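PDB 6RBN: Afp2 from Serratia entomophila, which probably forms, in many copies, the contractile sheath around the inner tube of the anti-feeding prophage, a phage-tail-like injection system. Local coordinates for residues E135-T140 with G214-G219; E145-Y150 with K220-I225. All blocks are in the same frame, centred on the assembly; numbering follows the deposited sequence.

Interaction 1 of 2, residues E135-T140 with G214-G219; sequences EKIAGT and GKYNQG
Ile-137 and Tyr-216 reach toward each other from opposite directions, and their meeting is the close-packed part of this small contact. The branch methyl CG2 of Ile-137 lies 3.3 Å from the phenol oxygen OH of Tyr-216 and 4.3 Å from its ring carbon CZ, so the methyl abuts the hydroxyl end of the ring at an oblique slant. On Ile-137, CG2 stands opposite the backbone N and CG1 beside it (chi1 -61°), which brings CG2 to the tyrosine hydroxyl while the longer CG1-CD1 arm packs on Leu-222 and Val-146. The apolar patch continues beyond the pair: Val-146, on helix 143-146, and Leu-222 also touch Tyr-216, and Pro-143 packs on it too. The contact thus sets the loop that follows strand 127-129 against the C-terminal end of helix 210-216, within the subtilisin-like domain characteristic of phage tail sheath proteins. The hydroxyl of Tyr-160 hydrogen-bonds with Ile-137 N and Glu-135 O, holding the loop by its backbone. The second half of the contact is looser. Lys-215 runs out beside the tyrosine, bends at its third and fourth torsions, and brings CE to 3.8 Å from Gly-139 O. Its NZ stays 4.1 Å from the same oxygen, too far for a hydrogen bond, so the lysine brushes the partly exposed loop at Gly-139 without gripping it. At the backbone angles of Gly-139 (phi 124°) a CB would be jammed against the carbonyl O of Ala-138, which suits glycine.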
ATOM      1  N   GLU C 135      93.039 -60.061  20.500  1.00 92.32           N
ATOM      2  CA  GLU C 135      94.469 -60.131  20.252  1.00 92.32           C
ATOM      3  C   GLU C 135      94.903 -58.940  19.403  1.00 92.32           C
ATOM      4  O   GLU C 135      94.088 -58.265  18.777  1.00 92.32           O
ATOM      5  CB  GLU C 135      94.829 -61.443  19.553  1.00 92.32           C
ATOM      6  CG  GLU C 135      94.579 -62.703  20.374  1.00 92.32           C
ATOM      7  CD  GLU C 135      93.157 -63.219  20.249  1.00 92.32           C
ATOM      8  OE1 GLU C 135      92.378 -62.641  19.460  1.00 92.32           O
ATOM      9  OE2 GLU C 135      92.814 -64.199  20.944  1.00 92.32           O
ATOM     10  N   LYS C 136      96.205 -58.686  19.382  1.00 90.62           N
ATOM     11  CA  LYS C 136      96.721 -57.571  18.604  1.00 90.62           C
ATOM     12  C   LYS C 136      96.799 -57.943  17.134  1.00 90.62           C
ATOM     13  O   LYS C 136      97.307 -59.008  16.778  1.00 90.62           O
ATOM     14  CB  LYS C 136      98.096 -57.135  19.108  1.00 90.62           C
ATOM     15  CG  LYS C 136      98.628 -55.903  18.391  1.00 90.62           C
ATOM     16  CD  LYS C 136     100.011 -55.502  18.863  1.00 90.62           C
ATOM     17  CE  LYS C 136      99.951 -54.815  20.208  1.00 90.62           C
ATOM     18  NZ  LYS C 136     101.284 -54.295  20.613  1.00 90.62           N
ATOM     19  N   ILE C 137      96.280 -57.062  16.283  1.00 91.42           N
ATOM     20  CA  ILE C 137      96.465 -57.209  14.847  1.00 91.42           C
ATOM     21  C   ILE C 137      97.904 -56.848  14.508  1.00 91.42           C
ATOM     22  O   ILE C 137      98.431 -55.830  14.976  1.00 91.42           O
ATOM     23  CB  ILE C 137      95.452 -56.336  14.096  1.00 91.42           C
ATOM     24  CG1 ILE C 137      94.029 -56.772  14.431  1.00 91.42           C
ATOM     25  CG2 ILE C 137      95.648 -56.442  12.621  1.00 91.42           C
ATOM     26  CD1 ILE C 137      92.971 -55.843  13.897  1.00 91.42           C
ATOM     27  N   ALA C 138      98.552 -57.689  13.696  1.00 99.62           N
ATOM     28  CA  ALA C 138      99.999 -57.615  13.518  1.00 99.62           C
ATOM     29  C   ALA C 138     100.422 -56.421  12.670  1.00 99.62           C
ATOM     30  O   ALA C 138     101.305 -55.652  13.066  1.00 99.62           O
ATOM     31  CB  ALA C 138     100.510 -58.914  12.894  1.00 99.62           C
ATOM     32  N   GLY C 139      99.812 -56.249  11.503  1.00104.09           N
ATOM     33  CA  GLY C 139     100.236 -55.258  10.530  1.00104.09           C
ATOM     34  C   GLY C 139     100.548 -55.837   9.167  1.00104.09           C
ATOM     35  O   GLY C 139     100.503 -55.108   8.168  1.00104.09           O
ATOM     36  N   THR C 140     100.876 -57.124   9.101  1.00109.59           N
ATOM     37  CA  THR C 140     100.919 -57.892   7.860  1.00109.59           C
ATOM     38  C   THR C 140      99.653 -58.718   7.703  1.00109.59           C
ATOM     39  O   THR C 140      99.680 -59.853   7.219  1.00109.59           O
ATOM     40  CB  THR C 140     102.154 -58.784   7.828  1.00109.59           C
ATOM     41  OG1 THR C 140     102.107 -59.704   8.924  1.00109.59           O
ATOM     42  CG2 THR C 140     103.412 -57.944   7.939  1.00109.59           C
ATOM     43  N   GLY C 214      95.060 -46.499   8.239  1.00 81.97           N
ATOM     44  CA  GLY C 214      94.902 -46.195   6.828  1.00 81.97           C
ATOM     45  C   GLY C 214      94.612 -47.395   5.952  1.00 81.97           C
ATOM     46  O   GLY C 214      94.036 -47.234   4.871  1.00 81.97           O
ATOM     47  N   LYS C 215      94.990 -48.595   6.392  1.00 86.11           N
ATOM     48  CA  LYS C 215      94.631 -49.796   5.651  1.00 86.11           C
ATOM     49  C   LYS C 215      93.187 -50.202   5.896  1.00 86.11           C
ATOM     50  O   LYS C 215      92.577 -50.849   5.038  1.00 86.11           O
ATOM     51  CB  LYS C 215      95.553 -50.955   6.035  1.00 86.11           C
ATOM     52  CG  LYS C 215      97.000 -50.774   5.627  1.00 86.11           C
ATOM     53  CD  LYS C 215      97.814 -52.032   5.909  1.00 86.11           C
ATOM     54  CE  LYS C 215      98.549 -51.951   7.241  1.00 86.11           C
ATOM     55  NZ  LYS C 215      97.651 -52.155   8.408  1.00 86.11           N
ATOM     56  N   TYR C 216      92.625 -49.831   7.043  1.00 85.40           N
ATOM     57  CA  TYR C 216      91.311 -50.302   7.446  1.00 85.40           C
ATOM     58  C   TYR C 216      90.211 -49.274   7.268  1.00 85.40           C
ATOM     59  O   TYR C 216      89.052 -49.597   7.524  1.00 85.40           O
ATOM     60  CB  TYR C 216      91.331 -50.745   8.909  1.00 85.40           C
ATOM     61  CG  TYR C 216      92.172 -51.964   9.140  1.00 85.40           C
ATOM     62  CD1 TYR C 216      91.679 -53.227   8.859  1.00 85.40           C
ATOM     63  CD2 TYR C 216      93.466 -51.851   9.618  1.00 85.40           C
ATOM     64  CE1 TYR C 216      92.440 -54.345   9.082  1.00 85.40           C
ATOM     65  CE2 TYR C 216      94.241 -52.963   9.825  1.00 85.40           C
ATOM     66  CZ  TYR C 216      93.724 -54.206   9.551  1.00 85.40           C
ATOM     67  OH  TYR C 216      94.493 -55.320   9.757  1.00 85.40           O
ATOM     68  N   ASN C 217      90.532 -48.055   6.851  1.00 81.92           N
ATOM     69  CA  ASN C 217      89.507 -47.029   6.746  1.00 81.92           C
ATOM     70  C   ASN C 217      88.623 -47.214   5.519  1.00 81.92           C
ATOM     71  O   ASN C 217      87.549 -46.611   5.451  1.00 81.92           O
ATOM     72  CB  ASN C 217      90.167 -45.659   6.703  1.00 81.92           C
ATOM     73  CG  ASN C 217      89.235 -44.543   7.102  1.00 81.92           C
ATOM     74  OD1 ASN C 217      88.142 -44.783   7.599  1.00 81.92           O
ATOM     75  ND2 ASN C 217      89.647 -43.314   6.850  1.00 81.92           N
ATOM     76  N   GLN C 218      89.038 -48.025   4.558  1.00 88.40           N
ATOM     77  CA  GLN C 218      88.232 -48.355   3.395  1.00 88.40           C
ATOM     78  C   GLN C 218      87.523 -49.682   3.621  1.00 88.40           C
ATOM     79  O   GLN C 218      87.914 -50.487   4.467  1.00 88.40           O
ATOM     80  CB  GLN C 218      89.101 -48.406   2.130  1.00 88.40           C
ATOM     81  CG  GLN C 218      90.248 -49.424   2.162  1.00 88.40           C
ATOM     82  CD  GLN C 218      89.869 -50.793   1.620  1.00 88.40           C
ATOM     83  OE1 GLN C 218      89.021 -50.913   0.736  1.00 88.40           O
ATOM     84  NE2 GLN C 218      90.497 -51.834   2.152  1.00 88.40           N
ATOM     85  N   GLY C 219      86.473 -49.906   2.847  1.00 84.88           N
ATOM     86  CA  GLY C 219      85.832 -51.208   2.870  1.00 84.88           C
ATOM     87  C   GLY C 219      84.942 -51.381   4.082  1.00 84.88           C
ATOM     88  O   GLY C 219      83.833 -50.838   4.146  1.00 84.88           O
TER

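Interaction 2 of 2, residues E145-Y150 with K220-I225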
ATOM      1  N   GLU C 145      91.055 -60.392   5.345  1.00102.65           N
ATOM      2  CA  GLU C 145      90.939 -61.623   6.114  1.00102.65           C
ATOM      3  C   GLU C 145      90.581 -61.353   7.568  1.00102.65           C
ATOM      4  O   GLU C 145      90.072 -62.244   8.254  1.00102.65           O
ATOM      5  CB  GLU C 145      92.242 -62.418   6.028  1.00102.65           C
ATOM      6  CG  GLU C 145      92.583 -62.891   4.625  1.00102.65           C
ATOM      7  CD  GLU C 145      91.618 -63.941   4.106  1.00102.65           C
ATOM      8  OE1 GLU C 145      91.118 -64.748   4.918  1.00102.65           O
ATOM      9  OE2 GLU C 145      91.353 -63.956   2.886  1.00102.65           O
ATOM     10  N   VAL C 146      90.850 -60.140   8.053  1.00 96.50           N
ATOM     11  CA  VAL C 146      90.447 -59.750   9.402  1.00 96.50           C
ATOM     12  C   VAL C 146      88.960 -59.451   9.482  1.00 96.50           C
ATOM     13  O   VAL C 146      88.322 -59.755  10.498  1.00 96.50           O
ATOM     14  CB  VAL C 146      91.297 -58.536   9.830  1.00 96.50           C
ATOM     15  CG1 VAL C 146      90.964 -58.073  11.240  1.00 96.50           C
ATOM     16  CG2 VAL C 146      92.773 -58.858   9.712  1.00 96.50           C
ATOM     17  N   MET C 147      88.374 -58.926   8.407  1.00 93.34           N
ATOM     18  CA  MET C 147      87.010 -58.420   8.407  1.00 93.34           C
ATOM     19  C   MET C 147      86.024 -59.399   7.777  1.00 93.34           C
ATOM     20  O   MET C 147      84.999 -58.983   7.236  1.00 93.34           O
ATOM     21  CB  MET C 147      86.953 -57.087   7.668  1.00 93.34           C
ATOM     22  CG  MET C 147      87.876 -56.037   8.228  1.00 93.34           C
ATOM     23  SD  MET C 147      87.520 -55.700   9.949  1.00 93.34           S
ATOM     24  CE  MET C 147      85.930 -54.922   9.779  1.00 93.34           C
ATOM     25  N   GLU C 148      86.308 -60.697   7.832  1.00 98.27           N
ATOM     26  CA  GLU C 148      85.479 -61.667   7.129  1.00 98.27           C
ATOM     27  C   GLU C 148      84.392 -62.286   7.994  1.00 98.27           C
ATOM     28  O   GLU C 148      83.496 -62.939   7.452  1.00 98.27           O
ATOM     29  CB  GLU C 148      86.348 -62.780   6.536  1.00 98.27           C
ATOM     30  CG  GLU C 148      87.048 -63.640   7.561  1.00 98.27           C
ATOM     31  CD  GLU C 148      87.938 -64.683   6.919  1.00 98.27           C
ATOM     32  OE1 GLU C 148      88.003 -64.719   5.673  1.00 98.27           O
ATOM     33  OE2 GLU C 148      88.575 -65.460   7.658  1.00 98.27           O
ATOM     34  N   GLU C 149      84.437 -62.105   9.311  1.00 92.41           N
ATOM     35  CA  GLU C 149      83.383 -62.626  10.169  1.00 92.41           C
ATOM     36  C   GLU C 149      82.232 -61.650  10.353  1.00 92.41           C
ATOM     37  O   GLU C 149      81.219 -62.020  10.954  1.00 92.41           O
ATOM     38  CB  GLU C 149      83.938 -62.993  11.546  1.00 92.41           C
ATOM     39  CG  GLU C 149      84.393 -61.803  12.362  1.00 92.41           C
ATOM     40  CD  GLU C 149      84.904 -62.201  13.732  1.00 92.41           C
ATOM     41  OE1 GLU C 149      84.905 -63.408  14.040  1.00 92.41           O
ATOM     42  OE2 GLU C 149      85.304 -61.304  14.501  1.00 92.41           O
ATOM     43  N   TYR C 150      82.356 -60.452   9.863  1.00 86.25           N
ATOM     44  CA  TYR C 150      81.396 -59.387  10.087  1.00 86.25           C
ATOM     45  C   TYR C 150      80.408 -59.297   8.931  1.00 86.25           C
ATOM     46  O   TYR C 150      80.728 -59.680   7.803  1.00 86.25           O
ATOM     47  CB  TYR C 150      82.120 -58.057  10.246  1.00 86.25           C
ATOM     48  CG  TYR C 150      83.059 -58.051  11.416  1.00 86.25           C
ATOM     49  CD1 TYR C 150      82.580 -57.915  12.707  1.00 86.25           C
ATOM     50  CD2 TYR C 150      84.425 -58.189  11.230  1.00 86.25           C
ATOM     51  CE1 TYR C 150      83.433 -57.916  13.779  1.00 86.25           C
ATOM     52  CE2 TYR C 150      85.288 -58.192  12.299  1.00 86.25           C
ATOM     53  CZ  TYR C 150      84.786 -58.054  13.570  1.00 86.25           C
ATOM     54  OH  TYR C 150      85.642 -58.057  14.639  1.00 86.25           O
ATOM     55  N   LYS C 220      85.411 -52.156   5.063  1.00 84.25           N
ATOM     56  CA  LYS C 220      84.530 -52.547   6.154  1.00 84.25           C
ATOM     57  C   LYS C 220      84.920 -51.889   7.476  1.00 84.25           C
ATOM     58  O   LYS C 220      84.376 -52.247   8.526  1.00 84.25           O
ATOM     59  CB  LYS C 220      84.493 -54.067   6.273  1.00 84.25           C
ATOM     60  CG  LYS C 220      83.793 -54.708   5.087  1.00 84.25           C
ATOM     61  CD  LYS C 220      83.792 -56.218   5.158  1.00 84.25           C
ATOM     62  CE  LYS C 220      82.828 -56.712   6.214  1.00 84.25           C
ATOM     63  NZ  LYS C 220      82.726 -58.195   6.204  1.00 84.25           N
ATOM     64  N   ALA C 221      85.876 -50.953   7.448  1.00 81.70           N
ATOM     65  CA  ALA C 221      85.938 -49.849   8.413  1.00 81.70           C
ATOM     66  C   ALA C 221      86.074 -50.203   9.894  1.00 81.70           C
ATOM     67  O   ALA C 221      85.075 -50.145  10.616  1.00 81.70           O
ATOM     68  CB  ALA C 221      84.706 -48.969   8.235  1.00 81.70           C
ATOM     69  N   LEU C 222      87.260 -50.642  10.345  1.00 80.71           N
ATOM     70  CA  LEU C 222      87.472 -50.985  11.750  1.00 80.71           C
ATOM     71  C   LEU C 222      87.161 -49.911  12.784  1.00 80.71           C
ATOM     72  O   LEU C 222      86.848 -50.289  13.913  1.00 80.71           O
ATOM     73  CB  LEU C 222      88.913 -51.449  12.017  1.00 80.71           C
ATOM     74  CG  LEU C 222      89.251 -52.923  11.879  1.00 80.71           C
ATOM     75  CD1 LEU C 222      90.695 -53.153  12.238  1.00 80.71           C
ATOM     76  CD2 LEU C 222      88.397 -53.684  12.837  1.00 80.71           C
ATOM     77  N   ASN C 223      87.257 -48.615  12.456  1.00 76.68           N
ATOM     78  CA  ASN C 223      86.857 -47.503  13.348  1.00 76.68           C
ATOM     79  C   ASN C 223      87.618 -47.505  14.676  1.00 76.68           C
ATOM     80  O   ASN C 223      87.060 -47.802  15.734  1.00 76.68           O
ATOM     81  CB  ASN C 223      85.346 -47.492  13.600  1.00 76.68           C
ATOM     82  CG  ASN C 223      84.561 -47.023  12.407  1.00 76.68           C
ATOM     83  OD1 ASN C 223      84.949 -46.076  11.732  1.00 76.68           O
ATOM     84  ND2 ASN C 223      83.443 -47.679  12.142  1.00 76.68           N
ATOM     85  N   MET C 224      88.915 -47.202  14.604  1.00 77.18           N
ATOM     86  CA  MET C 224      89.847 -47.155  15.731  1.00 77.18           C
ATOM     87  C   MET C 224      89.403 -46.370  16.962  1.00 77.18           C
ATOM     88  O   MET C 224      88.608 -45.432  16.866  1.00 77.18           O
ATOM     89  CB  MET C 224      91.167 -46.561  15.257  1.00 77.18           C
ATOM     90  CG  MET C 224      92.141 -47.545  14.683  1.00 77.18           C
ATOM     91  SD  MET C 224      91.545 -48.594  13.365  1.00 77.18           S
ATOM     92  CE  MET C 224      91.593 -50.145  14.222  1.00 77.18           C
ATOM     93  N   ILE C 225      89.925 -46.763  18.119  1.00 76.47           N
ATOM     94  CA  ILE C 225      89.753 -46.055  19.383  1.00 76.47           C
ATOM     95  C   ILE C 225      91.142 -45.630  19.826  1.00 76.47           C
ATOM     96  O   ILE C 225      91.963 -46.472  20.209  1.00 76.47           O
ATOM     97  CB  ILE C 225      89.082 -46.929  20.448  1.00 76.47           C
ATOM     98  CG1 ILE C 225      87.678 -47.330  20.004  1.00 76.47           C
ATOM     99  CG2 ILE C 225      89.034 -46.209  21.779  1.00 76.47           C
ATOM    100  CD1 ILE C 225      87.041 -48.356  20.891  1.00 76.47           C
TER
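Met-147 and Lys-220 pass one another heading opposite ways, the end of each side chain coming to a main-chain oxygen of the other residue. The lysine stem runs over the methionine, with Lys-220 CB 4.1 Å from Met-147 CB, and a bend at chi3 (73°) turns its end onto two main-chain carbonyls. NZ donates to Met-147 O at 2.6 Å, almost straight in line with the carbonyl bond (176°), and to Tyr-150 O at 3.0 Å, approaching that group from above its plane. One ammonium therefore bridges two peptide oxygens three residues apart and pins the turn between them. Met-147 travels the other way: folded at chi2 and chi3, it carries CE to 3.3 Å from Lys-220 O and 3.9 Å from Lys-220 CB. Leu-222 crosses the methionine at a slant, its CD2 3.6 Å from Met-147 SD, so the sulfur is held against a branched apolar end. Tyr-150 CB lies near Lys-220 NZ; the tyrosine ring has Met-147 CA at its edge and Glu-149 CG 3.7 Å above one face. Val-158 touches both Met-147 and Tyr-150, extending the apolar layer. What results is a lysine ammonium bridging two main-chain carbonyls, here joining the residues that follow helix 143-146 to the connection between helix 210-216 and strand 225-226 inside the sheath protein's subtilisin-like domain.

Overall arrangement
From the N terminus, the chain leaves strand 127-129, passes through 135-140 and enters helix 143-146, whose end lies in 145-150. It then runs through strand 156-157 and helix 173-187 before returning along helix 210-216 into 214-219 and, directly after, 220-225. Interaction 1 closes a loop of 73 intervening residues and interaction 2 one of 69. Their segments alternate, so the two closures cross. With centres about 8 Å apart, they share one apolar cluster, in which Leu-222 CD1 lies 3.5 Å from Tyr-216 CD1. Together they tie the chain before and after helix 143-146 to the end of helix 210-216 and the connection beyond it.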